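Local coordinates for protein fructokinase (Silicibacter sp., PDB 3C8U) that probably phosphorylates fructose with ATP as the phosphate donor, acting as a P-loop kinase thought to serve a fructose transport system, at residues Q89-A94 / E99-P104; E54-D59 / A118-E123; P41-L46 / V126-G131; Y133-A138 / A146-S151. One frame throughout, in Å; residues are numbered along the deposited sequence. Where two conformers were deposited one is given.

In the fold
Interactions 1 to 4 cover parts of a fold consistent with P-loop kinases, built round a five-stranded parallel sheet. Interactions 2 and 3 meet inside that sheet, their centres about 10 Å apart: strands 53-57 and 126-131 are neighbours, with V56 N 2.7 Å from I128 O. Interactions 1 and 2 share the two-stranded hairpin beside the sheet, centres about 8 Å apart, where V101 N lies 2.9 Å from V120 O. Interaction 4, about 15 Å from interaction 3 between centres, joins the loop after strand 126-131 to the approach of strand 150-154. Interaction 3 uses the helix behind the probable Walker A loop, and L134 of interaction 4 lies near that loop without touching it.

Interaction 1: residues Q89-A94 / E99-P104; sequences QRLCHA and ERVIYP
L91 and V101 interlock where helix 85-97 lies against the first strand of the hairpin formed by 101-107 and 112-120. The short axes of helix 89-94 and strand 101-104 approach to 9.6 Å and run nearly antiparallel, at 153°, as expected when the chain doubles back after the helix. The forked end of L91 is the main bump on the helix side. Its CD1 meets V101 CG1 at 3.4 Å, tighter than ordinary van der Waals contact, while CD2 rests 4.1 Å from Y103 CB. L91 therefore fits between two strand residues that face the helix, and the intervening I102 turns its side chain to the other side, toward E119.

The fit is reciprocal. V101 pushes its own fork between L91 and A94, which are one helical turn apart: CG1 takes the L91 side, and CG2 reaches the backbone of A94, 3.9 Å from A94 O. The small methyl of A94 leaves room for this branch, with A94 CB 4.2 Å from V101 CG2. Y103 contributes only the root of its side chain. Its CG stands between the backbone N and the carbonyl carbon (chi1 72°), and this swings the ring away from the helix to pack on V56 and P57 of strand 53-57. L91 also reaches V56 and F61, tying helix, hairpin and central sheet together.

No hydrogen bond or ion pair crosses between the segments, so their mutual fit rests on the shapes of aliphatic groups and on the exclusion of water from a buried seam.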
loop_
_atom_site.group_PDB
_atom_site.type_symbol
_atom_site.label_atom_id
_atom_site.label_comp_id
_atom_site.label_asym_id
_atom_site.label_seq_id
_atom_site.Cartn_x
_atom_site.Cartn_y
_atom_site.Cartn_z
ATOM N N GLN A 89 2.939 6.457 -9.972
ATOM C CA GLN A 89 4.339 6.878 -9.993
ATOM C C GLN A 89 4.430 8.406 -9.998
ATOM O O GLN A 89 5.251 8.984 -9.300
ATOM C CB GLN A 89 5.092 6.283 -11.185
ATOM C CG GLN A 89 6.559 6.657 -11.214
ATOM C CD GLN A 89 7.317 5.891 -12.281
ATOM O OE1 GLN A 89 8.318 5.225 -12.007
ATOM N NE2 GLN A 89 6.832 5.965 -13.504
ATOM N N ARG A 90 3.548 9.034 -10.772
ATOM C CA ARG A 90 3.520 10.490 -10.889
ATOM C C ARG A 90 3.187 11.127 -9.547
ATOM O O ARG A 90 3.750 12.145 -9.171
ATOM C CB ARG A 90 2.541 10.965 -11.973
ATOM C CG ARG A 90 3.137 10.932 -13.364
ATOM C CD ARG A 90 2.262 11.626 -14.435
ATOM N NE ARG A 90 1.035 10.902 -14.701
ATOM C CZ ARG A 90 0.961 9.928 -15.594
ATOM N NH1 ARG A 90 2.050 9.605 -16.282
ATOM N NH2 ARG A 90 -0.186 9.290 -15.793
ATOM N N LEU A 91 2.275 10.502 -8.814
ATOM C CA LEU A 91 1.911 10.980 -7.462
ATOM C C LEU A 91 3.094 10.924 -6.514
ATOM O O LEU A 91 3.391 11.883 -5.795
ATOM C CB LEU A 91 0.723 10.180 -6.864
ATOM C CG LEU A 91 0.548 10.325 -5.337
ATOM C CD1 LEU A 91 0.177 11.786 -4.940
ATOM C CD2 LEU A 91 -0.467 9.365 -4.822
ATOM N N CYS A 92 3.766 9.778 -6.519
ATOM C CA CYS A 92 4.930 9.582 -5.653
ATOM C C CYS A 92 5.966 10.691 -5.876
ATOM O O CYS A 92 6.510 11.287 -4.909
ATOM C CB CYS A 92 5.553 8.205 -5.877
ATOM S SG CYS A 92 4.479 6.881 -5.259
ATOM N N HIS A 93 6.188 10.996 -7.143
ATOM C CA HIS A 93 7.132 12.079 -7.490
ATOM C C HIS A 93 6.649 13.436 -7.007
ATOM O O HIS A 93 7.436 14.233 -6.447
ATOM C CB HIS A 93 7.516 12.081 -8.958
ATOM C CG HIS A 93 8.461 10.970 -9.312
ATOM N ND1 HIS A 93 9.720 10.854 -8.749
ATOM C CD2 HIS A 93 8.330 9.917 -10.157
ATOM C CE1 HIS A 93 10.316 9.773 -9.229
ATOM N NE2 HIS A 93 9.498 9.187 -10.082
ATOM N N ALA A 94 5.351 13.685 -7.179
ATOM C CA ALA A 94 4.757 14.999 -6.833
ATOM C C ALA A 94 4.860 15.240 -5.324
ATOM O O ALA A 94 5.128 16.348 -4.860
ATOM C CB ALA A 94 3.283 15.106 -7.287
ATOM N N GLU A 99 3.861 21.175 -2.534
ATOM C CA GLU A 99 3.405 21.493 -1.178
ATOM C C GLU A 99 2.121 20.759 -0.849
ATOM O O GLU A 99 1.931 20.207 0.226
ATOM C CB GLU A 99 3.183 23.002 -1.019
ATOM C CG GLU A 99 4.484 23.795 -0.995
ATOM C CD GLU A 99 5.449 23.326 0.085
ATOM O OE1 GLU A 99 5.115 22.394 0.853
ATOM O OE2 GLU A 99 6.558 23.905 0.169
ATOM N N ARG A 100 1.254 20.782 -1.830
ATOM C CA ARG A 100 -0.116 20.301 -1.686
ATOM C C ARG A 100 -0.436 19.386 -2.849
ATOM O O ARG A 100 -0.259 19.751 -4.003
ATOM C CB ARG A 100 -1.061 21.504 -1.659
ATOM C CG ARG A 100 -2.455 21.254 -1.106
ATOM C CD ARG A 100 -3.184 22.587 -0.850
ATOM N NE ARG A 100 -3.324 22.865 0.574
ATOM C CZ ARG A 100 -2.655 23.812 1.223
ATOM N NH1 ARG A 100 -1.801 24.599 0.575
ATOM N NH2 ARG A 100 -2.849 23.972 2.524
ATOM N N VAL A 101 -0.899 18.192 -2.529
ATOM C CA VAL A 101 -1.196 17.192 -3.552
ATOM C C VAL A 101 -2.499 16.492 -3.311
ATOM O O VAL A 101 -2.699 15.820 -2.312
ATOM C CB VAL A 101 -0.054 16.107 -3.702
ATOM C CG1 VAL A 101 -0.356 15.130 -4.880
ATOM C CG2 VAL A 101 1.333 16.752 -3.940
ATOM N N ILE A 102 -3.367 16.621 -4.302
ATOM C CA ILE A 102 -4.657 15.947 -4.358
ATOM C C ILE A 102 -4.509 14.549 -4.946
ATOM O O ILE A 102 -3.773 14.336 -5.933
ATOM C CB ILE A 102 -5.699 16.757 -5.183
ATOM C CG1 ILE A 102 -5.897 18.162 -4.575
ATOM C CG2 ILE A 102 -7.040 15.986 -5.286
ATOM C CD1 ILE A 102 -6.505 18.149 -3.207
ATOM N N TYR A 103 -5.226 13.588 -4.347
ATOM C CA TYR A 103 -5.190 12.193 -4.836
ATOM C C TYR A 103 -6.487 11.425 -4.589
ATOM O O TYR A 103 -7.325 11.864 -3.804
ATOM C CB TYR A 103 -3.955 11.487 -4.245
ATOM C CG TYR A 103 -4.049 11.164 -2.767
ATOM C CD1 TYR A 103 -3.650 12.061 -1.810
ATOM C CD2 TYR A 103 -4.509 9.924 -2.345
ATOM C CE1 TYR A 103 -3.752 11.762 -0.450
ATOM C CE2 TYR A 103 -4.626 9.628 -1.005
ATOM C CZ TYR A 103 -4.234 10.534 -0.064
ATOM O OH TYR A 103 -4.342 10.180 1.269
ATOM N N PRO A 104 -6.679 10.287 -5.283
ATOM C CA PRO A 104 -7.921 9.535 -5.165
ATOM C C PRO A 104 -7.913 8.548 -4.040
ATOM O O PRO A 104 -6.861 8.145 -3.570
ATOM C CB PRO A 104 -8.016 8.787 -6.488
ATOM C CG PRO A 104 -6.589 8.714 -7.022
ATOM C CD PRO A 104 -5.808 9.788 -6.369
#

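Interaction 2: residues E54-D59 / A118-E123; sequences EVVPMD and AEVGPE
The flat groups are the carboxylates of E54 and E123, whose planes differ by 30° and whose OE2 atoms stand 4.0 Å apart. A water and E54 OE2 both lie off the same face of the E123 carboxylate, while the water is only moderately tilted out of the plane of E54. This is where strand 53-57, an outer strand of the parallel sheet of what is probably a P-loop kinase fold, passes the end of the antiparallel hairpin strand 112-120.

The water donates to E123 OE2 at 2.8 Å and accepts from G121 N at 2.8 Å. It also donates to E54 OE2 at 2.6 Å, bridging the like charges and probably easing their repulsion. The E54 geometry holds for one of its two deposited conformers, so the bridge may be only partly occupied. E123 bends back to reach the water, its CG between the backbone N and the carbonyl carbon (chi1 74°) and its chain turned again at chi2.

Deeper in, the contact becomes apolar. V56 and V120 cross at about a right angle, with Y103 of the hairpin packed against both, and they meet through single methyl groups, V56 CG2 lying 3.7 Å from V120 CG2.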
loop_
_atom_site.group_PDB
_atom_site.type_symbol
_atom_site.label_atom_id
_atom_site.label_comp_id
_atom_site.label_asym_id
_atom_site.label_seq_id
_atom_site.Cartn_x
_atom_site.Cartn_y
_atom_site.Cartn_z
ATOM N N GLU A 54 1.337 11.186 7.554
ATOM C CA GLU A 54 0.036 10.689 7.101
ATOM C C GLU A 54 0.174 9.504 6.161
ATOM O O GLU A 54 1.186 9.343 5.495
ATOM C CB GLU A 54 -0.743 11.822 6.444
ATOM C CG GLU A 54 -1.226 12.838 7.459
ATOM C CD GLU A 54 -1.870 14.057 6.849
ATOM O OE1 GLU A 54 -2.998 13.942 6.334
ATOM O OE2 GLU A 54 -1.256 15.140 6.916
ATOM N N VAL A 55 -0.882 8.712 6.114
ATOM C CA VAL A 55 -0.916 7.501 5.297
ATOM C C VAL A 55 -1.582 7.801 3.956
ATOM O O VAL A 55 -2.690 8.318 3.904
ATOM C CB VAL A 55 -1.626 6.328 6.020
ATOM C CG1 VAL A 55 -1.632 5.090 5.106
ATOM C CG2 VAL A 55 -0.933 6.019 7.386
ATOM N N VAL A 56 -0.876 7.454 2.885
ATOM C CA VAL A 56 -1.354 7.644 1.507
ATOM C C VAL A 56 -1.530 6.255 0.864
ATOM O O VAL A 56 -0.560 5.574 0.522
ATOM C CB VAL A 56 -0.386 8.517 0.685
ATOM C CG1 VAL A 56 -0.847 8.576 -0.841
ATOM C CG2 VAL A 56 -0.229 9.925 1.317
ATOM N N PRO A 57 -2.773 5.781 0.740
ATOM C CA PRO A 57 -2.899 4.477 0.081
ATOM C C PRO A 57 -2.780 4.510 -1.432
ATOM O O PRO A 57 -3.168 5.490 -2.087
ATOM C CB PRO A 57 -4.320 4.052 0.448
ATOM C CG PRO A 57 -4.724 4.937 1.522
ATOM C CD PRO A 57 -4.046 6.200 1.328
HETATM N N MSE A 58 -2.275 3.409 -1.973
HETATM C CA MSE A 58 -2.178 3.222 -3.436
HETATM C C MSE A 58 -3.485 2.780 -4.093
HETATM O O MSE A 58 -3.614 2.854 -5.281
HETATM C CB MSE A 58 -1.000 2.311 -3.839
HETATM C CG MSE A 58 -1.151 0.855 -3.749
HETATM SE SE MSE A 58 0.167 -0.171 -4.906
HETATM C CE MSE A 58 -0.655 0.067 -6.563
ATOM N N ASP A 59 -4.470 2.410 -3.293
ATOM C CA ASP A 59 -5.690 1.772 -3.814
ATOM C C ASP A 59 -6.483 2.674 -4.758
ATOM O O ASP A 59 -7.243 2.207 -5.618
ATOM C CB ASP A 59 -6.619 1.306 -2.669
ATOM C CG ASP A 59 -6.325 -0.108 -2.211
ATOM O OD1 ASP A 59 -5.580 -0.848 -2.906
ATOM O OD2 ASP A 59 -6.869 -0.495 -1.156
ATOM N N ALA A 118 -8.824 13.154 -1.493
ATOM C CA ALA A 118 -7.857 13.389 -0.401
ATOM C C ALA A 118 -6.759 14.356 -0.798
ATOM O O ALA A 118 -6.500 14.592 -1.975
ATOM C CB ALA A 118 -7.260 12.047 0.089
ATOM N N GLU A 119 -6.117 14.927 0.206
ATOM C CA GLU A 119 -5.008 15.868 -0.004
ATOM C C GLU A 119 -3.894 15.694 1.018
ATOM O O GLU A 119 -4.169 15.633 2.190
ATOM C CB GLU A 119 -5.530 17.294 0.124
ATOM C CG GLU A 119 -4.547 18.362 -0.305
ATOM C CD GLU A 119 -5.031 19.763 0.015
ATOM O OE1 GLU A 119 -5.176 20.083 1.200
ATOM O OE2 GLU A 119 -5.247 20.546 -0.921
ATOM N N VAL A 120 -2.651 15.631 0.546
ATOM C CA VAL A 120 -1.488 15.785 1.410
ATOM C C VAL A 120 -1.126 17.258 1.352
ATOM O O VAL A 120 -0.862 17.818 0.298
ATOM C CB VAL A 120 -0.296 14.963 0.933
ATOM C CG1 VAL A 120 0.835 15.093 1.894
ATOM C CG2 VAL A 120 -0.734 13.496 0.753
ATOM N N GLY A 121 -1.120 17.867 2.529
ATOM C CA GLY A 121 -0.833 19.287 2.690
ATOM C C GLY A 121 0.578 19.618 3.118
ATOM O O GLY A 121 1.348 18.752 3.534
ATOM N N PRO A 122 0.912 20.917 3.089
ATOM C CA PRO A 122 2.272 21.386 3.343
ATOM C C PRO A 122 2.784 21.087 4.754
ATOM O O PRO A 122 3.983 21.021 4.971
ATOM C CB PRO A 122 2.218 22.891 3.047
ATOM C CG PRO A 122 0.818 23.209 2.665
ATOM C CD PRO A 122 -0.046 21.984 2.786
ATOM N N GLU A 123 1.864 20.863 5.676
ATOM C CA GLU A 123 2.212 20.539 7.079
ATOM C C GLU A 123 2.734 19.102 7.234
ATOM O O GLU A 123 3.413 18.752 8.199
ATOM C CB GLU A 123 1.020 20.748 8.002
ATOM C CG GLU A 123 -0.044 19.687 7.898
ATOM C CD GLU A 123 -1.033 19.874 6.762
ATOM O OE1 GLU A 123 -0.895 20.812 5.911
ATOM O OE2 GLU A 123 -1.978 19.063 6.740
HETATM O O HOH W 1 -1.968 16.867 5.040
#

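Interaction 3: residues P41-L46 / V126-G131; sequences PLAAAL and VAIIEG
The helix that follows the probable Walker A loop, residues 36-48, packs here on strand 126-131 of the parallel sheet, with A43 and I128 at the centre of the contact. Helix 36-48 belongs to the beta-alpha-beta crossover from strand 23-28 to strand 53-57, and strand 126-131 lies between those two in the sheet, directly beneath the connection. The geometry agrees: the short axes pass 9.6 Å apart, and their directions differ by 168°.

One methyl group, I128 CD1, makes every side-chain contact of this pairing. The side chain extends from the strand with CG1 anti to the carbonyl carbon and chi2 at 171°, which carries CD1 outward to the helix. There it reaches the helical backbone, 3.7 Å from A43 N, and touches the methyl A43 CB at 3.8 Å. Leucines one turn apart complete its surroundings. L42 CD2 comes to 3.9 Å from I128 CD1, and L46 CD1 lies 4.1 Å from the same methyl. The short side chain of A43 probably lets I128 CD1 come this close to the main chain.

Farther along the strand, E130 is hydrogen-bonded to S36 and S39 near the helix start, so a polar link accompanies the aliphatic one. Within the contact itself all four touching residues are buried and no hydrogen bond forms, so helix and strand are held by close hydrocarbon packing.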
loop_
_atom_site.group_PDB
_atom_site.type_symbol
_atom_site.label_atom_id
_atom_site.label_comp_id
_atom_site.label_asym_id
_atom_site.label_seq_id
_atom_site.Cartn_x
_atom_site.Cartn_y
_atom_site.Cartn_z
ATOM N N PRO A 41 -1.044 3.723 13.006
ATOM C CA PRO A 41 -0.382 3.954 14.273
ATOM C C PRO A 41 1.064 4.416 14.122
ATOM O O PRO A 41 1.545 5.191 14.932
ATOM C CB PRO A 41 -0.430 2.575 14.942
ATOM C CG PRO A 41 -1.672 1.955 14.389
ATOM C CD PRO A 41 -1.589 2.356 12.936
ATOM N N LEU A 42 1.707 3.968 13.049
ATOM C CA LEU A 42 3.079 4.405 12.746
ATOM C C LEU A 42 3.096 5.888 12.414
ATOM O O LEU A 42 3.977 6.605 12.865
ATOM C CB LEU A 42 3.711 3.589 11.605
ATOM C CG LEU A 42 5.108 4.092 11.173
ATOM C CD1 LEU A 42 6.152 3.926 12.293
ATOM C CD2 LEU A 42 5.591 3.433 9.877
ATOM N N ALA A 43 2.100 6.337 11.631
ATOM C CA ALA A 43 1.948 7.760 11.302
ATOM C C ALA A 43 1.790 8.593 12.571
ATOM O O ALA A 43 2.368 9.683 12.720
ATOM C CB ALA A 43 0.724 8.009 10.289
ATOM N N ALA A 44 1.023 8.059 13.507
ATOM C CA ALA A 44 0.700 8.786 14.740
ATOM C C ALA A 44 1.951 8.858 15.642
ATOM O O ALA A 44 2.214 9.851 16.290
ATOM C CB ALA A 44 -0.478 8.104 15.476
ATOM N N ALA A 45 2.719 7.781 15.625
ATOM C CA ALA A 45 3.921 7.656 16.457
ATOM C C ALA A 45 4.966 8.649 15.976
ATOM O O ALA A 45 5.594 9.347 16.770
ATOM C CB ALA A 45 4.460 6.219 16.432
ATOM N N LEU A 46 5.074 8.770 14.658
ATOM C CA LEU A 46 6.078 9.680 14.048
ATOM C C LEU A 46 5.679 11.145 14.302
ATOM O O LEU A 46 6.501 12.005 14.684
ATOM C CB LEU A 46 6.231 9.404 12.551
ATOM C CG LEU A 46 6.969 8.101 12.142
ATOM C CD1 LEU A 46 6.631 7.737 10.697
ATOM C CD2 LEU A 46 8.490 8.216 12.333
ATOM N N VAL A 126 6.119 13.711 6.285
ATOM C CA VAL A 126 6.354 12.326 5.883
ATOM C C VAL A 126 5.063 11.698 5.396
ATOM O O VAL A 126 4.062 11.719 6.092
ATOM C CB VAL A 126 6.884 11.496 7.060
ATOM C CG1 VAL A 126 7.045 9.999 6.669
ATOM C CG2 VAL A 126 8.213 12.114 7.566
ATOM N N ALA A 127 5.118 11.159 4.185
ATOM C CA ALA A 127 4.023 10.374 3.624
ATOM C C ALA A 127 4.404 8.908 3.706
ATOM O O ALA A 127 5.456 8.476 3.204
ATOM C CB ALA A 127 3.725 10.774 2.163
ATOM N N ILE A 128 3.544 8.171 4.393
ATOM C CA ILE A 128 3.658 6.733 4.489
ATOM C C ILE A 128 2.745 6.209 3.402
ATOM O O ILE A 128 1.526 6.315 3.500
ATOM C CB ILE A 128 3.229 6.162 5.831
ATOM C CG1 ILE A 128 4.092 6.736 6.956
ATOM C CG2 ILE A 128 3.265 4.609 5.790
ATOM C CD1 ILE A 128 3.560 6.378 8.279
ATOM N N ILE A 129 3.379 5.684 2.362
ATOM C CA ILE A 129 2.682 5.191 1.174
ATOM C C ILE A 129 2.483 3.713 1.433
ATOM O O ILE A 129 3.433 3.007 1.728
ATOM C CB ILE A 129 3.517 5.371 -0.116
ATOM C CG1 ILE A 129 4.036 6.803 -0.281
ATOM C CG2 ILE A 129 2.724 4.884 -1.380
ATOM C CD1 ILE A 129 3.009 7.839 -0.163
ATOM N N GLU A 130 1.230 3.268 1.380
ATOM C CA GLU A 130 0.899 1.893 1.672
ATOM C C GLU A 130 0.254 1.227 0.475
ATOM O O GLU A 130 -0.602 1.778 -0.193
ATOM C CB GLU A 130 0.062 1.750 2.968
ATOM C CG GLU A 130 -1.373 2.111 2.844
ATOM C CD GLU A 130 -2.197 1.787 4.070
ATOM O OE1 GLU A 130 -1.639 1.304 5.071
ATOM O OE2 GLU A 130 -3.413 2.076 4.040
ATOM N N GLY A 131 0.737 0.029 0.190
ATOM C CA GLY A 131 0.184 -0.793 -0.919
ATOM C C GLY A 131 0.751 -2.189 -1.004
ATOM O O GLY A 131 1.629 -2.566 -0.263
#

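Interaction 4: residues Y133-A138 / A146-S151; sequences YLLFDA and AIWDVS
W148 and L134 are brought together by similar first torsions, each side chain having CG anti to its own carbonyl carbon and beside the backbone N. In W148 this rotation (chi1 -49°) sends the indole across to the loop 133-138, pyrrole N-H foremost. The ring nitrogen then donates to the main chain: W148 NE1 is 2.8 Å from L134 O, with a nearly straight N-H...O angle of 172°. The carbonyl oxygen lies at the ring edge, in the indole plane, and the donor approaches it off the C=O direction, at 143°.

The same residue supplies the apolar half of the grip. L134 and the indole cross at about a right angle, with L134 CD2 3.8 Å from W148 CZ2 and L134 CB 3.9 Å from that atom. Next to it, L135 CD2 sits near the indole plane, 4.3 Å from W148 CD1, and packs on the side chain of S151 with 4.1 Å to S151 OG. Beyond the two segments, the indole is backed by A26 of strand 23-28 and C92 of helix 85-97, while L134 N is hydrogen-bonded to S28 OG.

A phenylalanine in place of W148 would probably leave L134 O without its N-H donor and open a gap beside L134 CB and CD2, where the larger indole had packed.

The loop leaves the C-terminal end of inner strand 126-131 and leads to strand 150-154, a connection at the C-terminal edge of the parallel sheet consistent with a P-loop kinase fold; here L134 lies near the probable Walker A loop without touching it.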
loop_
_atom_site.group_PDB
_atom_site.type_symbol
_atom_site.label_atom_id
_atom_site.label_comp_id
_atom_site.label_asym_id
_atom_site.label_seq_id
_atom_site.Cartn_x
_atom_site.Cartn_y
_atom_site.Cartn_z
ATOM N N TYR A 133 2.264 -3.429 -3.840
ATOM C CA TYR A 133 3.310 -3.519 -4.878
ATOM C C TYR A 133 4.422 -2.491 -4.764
ATOM O O TYR A 133 4.905 -2.001 -5.782
ATOM C CB TYR A 133 2.677 -3.446 -6.284
ATOM C CG TYR A 133 1.572 -4.468 -6.445
ATOM C CD1 TYR A 133 1.850 -5.831 -6.374
ATOM C CD2 TYR A 133 0.256 -4.080 -6.628
ATOM C CE1 TYR A 133 0.838 -6.774 -6.490
ATOM C CE2 TYR A 133 -0.757 -5.019 -6.743
ATOM C CZ TYR A 133 -0.461 -6.359 -6.675
ATOM O OH TYR A 133 -1.477 -7.292 -6.789
ATOM N N LEU A 134 4.849 -2.213 -3.525
ATOM C CA LEU A 134 5.841 -1.166 -3.263
ATOM C C LEU A 134 7.274 -1.656 -3.221
ATOM O O LEU A 134 8.211 -0.852 -3.224
ATOM C CB LEU A 134 5.497 -0.389 -1.995
ATOM C CG LEU A 134 4.086 0.258 -1.979
ATOM C CD1 LEU A 134 4.013 1.223 -0.773
ATOM C CD2 LEU A 134 3.682 0.970 -3.306
ATOM N N LEU A 135 7.407 -2.980 -3.214
ATOM C CA LEU A 135 8.697 -3.690 -3.147
ATOM C C LEU A 135 8.657 -4.866 -4.120
ATOM O O LEU A 135 9.015 -6.000 -3.821
ATOM C CB LEU A 135 8.994 -4.162 -1.717
ATOM C CG LEU A 135 9.355 -3.025 -0.736
ATOM C CD1 LEU A 135 9.609 -3.531 0.680
ATOM C CD2 LEU A 135 10.541 -2.176 -1.222
ATOM N N PHE A 136 8.137 -4.549 -5.289
ATOM C CA PHE A 136 7.728 -5.552 -6.284
ATOM C C PHE A 136 8.631 -5.572 -7.517
ATOM O O PHE A 136 8.764 -4.593 -8.265
ATOM C CB PHE A 136 6.256 -5.271 -6.646
ATOM C CG PHE A 136 5.604 -6.327 -7.475
ATOM C CD1 PHE A 136 5.406 -7.610 -6.978
ATOM C CD2 PHE A 136 5.123 -6.018 -8.743
ATOM C CE1 PHE A 136 4.771 -8.576 -7.747
ATOM C CE2 PHE A 136 4.495 -6.988 -9.534
ATOM C CZ PHE A 136 4.323 -8.264 -9.043
ATOM N N ASP A 137 9.275 -6.721 -7.689
ATOM C CA ASP A 137 10.312 -6.901 -8.713
ATOM C C ASP A 137 9.687 -7.257 -10.070
ATOM O O ASP A 137 9.664 -8.402 -10.531
ATOM C CB ASP A 137 11.341 -7.927 -8.246
ATOM C CG ASP A 137 12.610 -7.940 -9.091
ATOM O OD1 ASP A 137 12.791 -7.145 -10.035
ATOM O OD2 ASP A 137 13.457 -8.776 -8.771
ATOM N N ALA A 138 9.167 -6.205 -10.661
ATOM C CA ALA A 138 8.601 -6.215 -12.025
ATOM C C ALA A 138 8.868 -4.886 -12.712
ATOM O O ALA A 138 9.104 -3.872 -12.052
ATOM C CB ALA A 138 7.106 -6.451 -11.987
ATOM N N ALA A 146 13.551 3.187 -5.623
ATOM C CA ALA A 146 14.511 4.291 -5.684
ATOM C C ALA A 146 13.898 5.546 -5.114
ATOM O O ALA A 146 14.601 6.494 -4.777
ATOM C CB ALA A 146 14.961 4.543 -7.106
ATOM N N ILE A 147 12.568 5.570 -5.042
ATOM C CA ILE A 147 11.841 6.792 -4.617
ATOM C C ILE A 147 11.693 6.855 -3.098
ATOM O O ILE A 147 11.598 7.912 -2.504
ATOM C CB ILE A 147 10.382 6.851 -5.194
ATOM C CG1 ILE A 147 10.379 6.810 -6.714
ATOM C CG2 ILE A 147 9.655 8.153 -4.806
ATOM C CD1 ILE A 147 8.978 6.885 -7.266
ATOM N N TRP A 148 11.627 5.689 -2.490
ATOM C CA TRP A 148 11.357 5.602 -1.068
ATOM C C TRP A 148 12.568 6.087 -0.266
ATOM O O TRP A 148 13.712 5.809 -0.625
ATOM C CB TRP A 148 11.036 4.176 -0.615
ATOM C CG TRP A 148 10.005 3.389 -1.423
ATOM C CD1 TRP A 148 10.045 2.066 -1.689
ATOM C CD2 TRP A 148 8.824 3.898 -2.068
ATOM N NE1 TRP A 148 8.957 1.695 -2.444
ATOM C CE2 TRP A 148 8.179 2.802 -2.677
ATOM C CE3 TRP A 148 8.241 5.165 -2.167
ATOM C CZ2 TRP A 148 6.991 2.936 -3.391
ATOM C CZ3 TRP A 148 7.051 5.302 -2.874
ATOM C CH2 TRP A 148 6.435 4.189 -3.474
ATOM N N ASP A 149 12.305 6.764 0.854
ATOM C CA ASP A 149 13.384 7.126 1.762
ATOM C C ASP A 149 13.652 6.033 2.765
ATOM O O ASP A 149 14.793 5.766 3.136
ATOM C CB ASP A 149 13.114 8.481 2.426
ATOM C CG ASP A 149 13.075 9.600 1.410
ATOM O OD1 ASP A 149 14.113 9.887 0.757
ATOM O OD2 ASP A 149 12.013 10.225 1.277
ATOM N N VAL A 150 12.568 5.398 3.198
ATOM C CA VAL A 150 12.619 4.233 4.088
ATOM C C VAL A 150 11.543 3.280 3.588
ATOM O O VAL A 150 10.472 3.695 3.152
ATOM C CB VAL A 150 12.380 4.571 5.598
ATOM C CG1 VAL A 150 12.462 3.311 6.494
ATOM C CG2 VAL A 150 13.353 5.679 6.096
ATOM N N SER A 151 11.850 2.009 3.600
ATOM C CA SER A 151 10.878 1.004 3.203
ATOM C C SER A 151 10.732 -0.087 4.246
ATOM O O SER A 151 11.699 -0.522 4.921
ATOM C CB SER A 151 11.248 0.405 1.853
ATOM O OG SER A 151 12.329 -0.504 2.010
#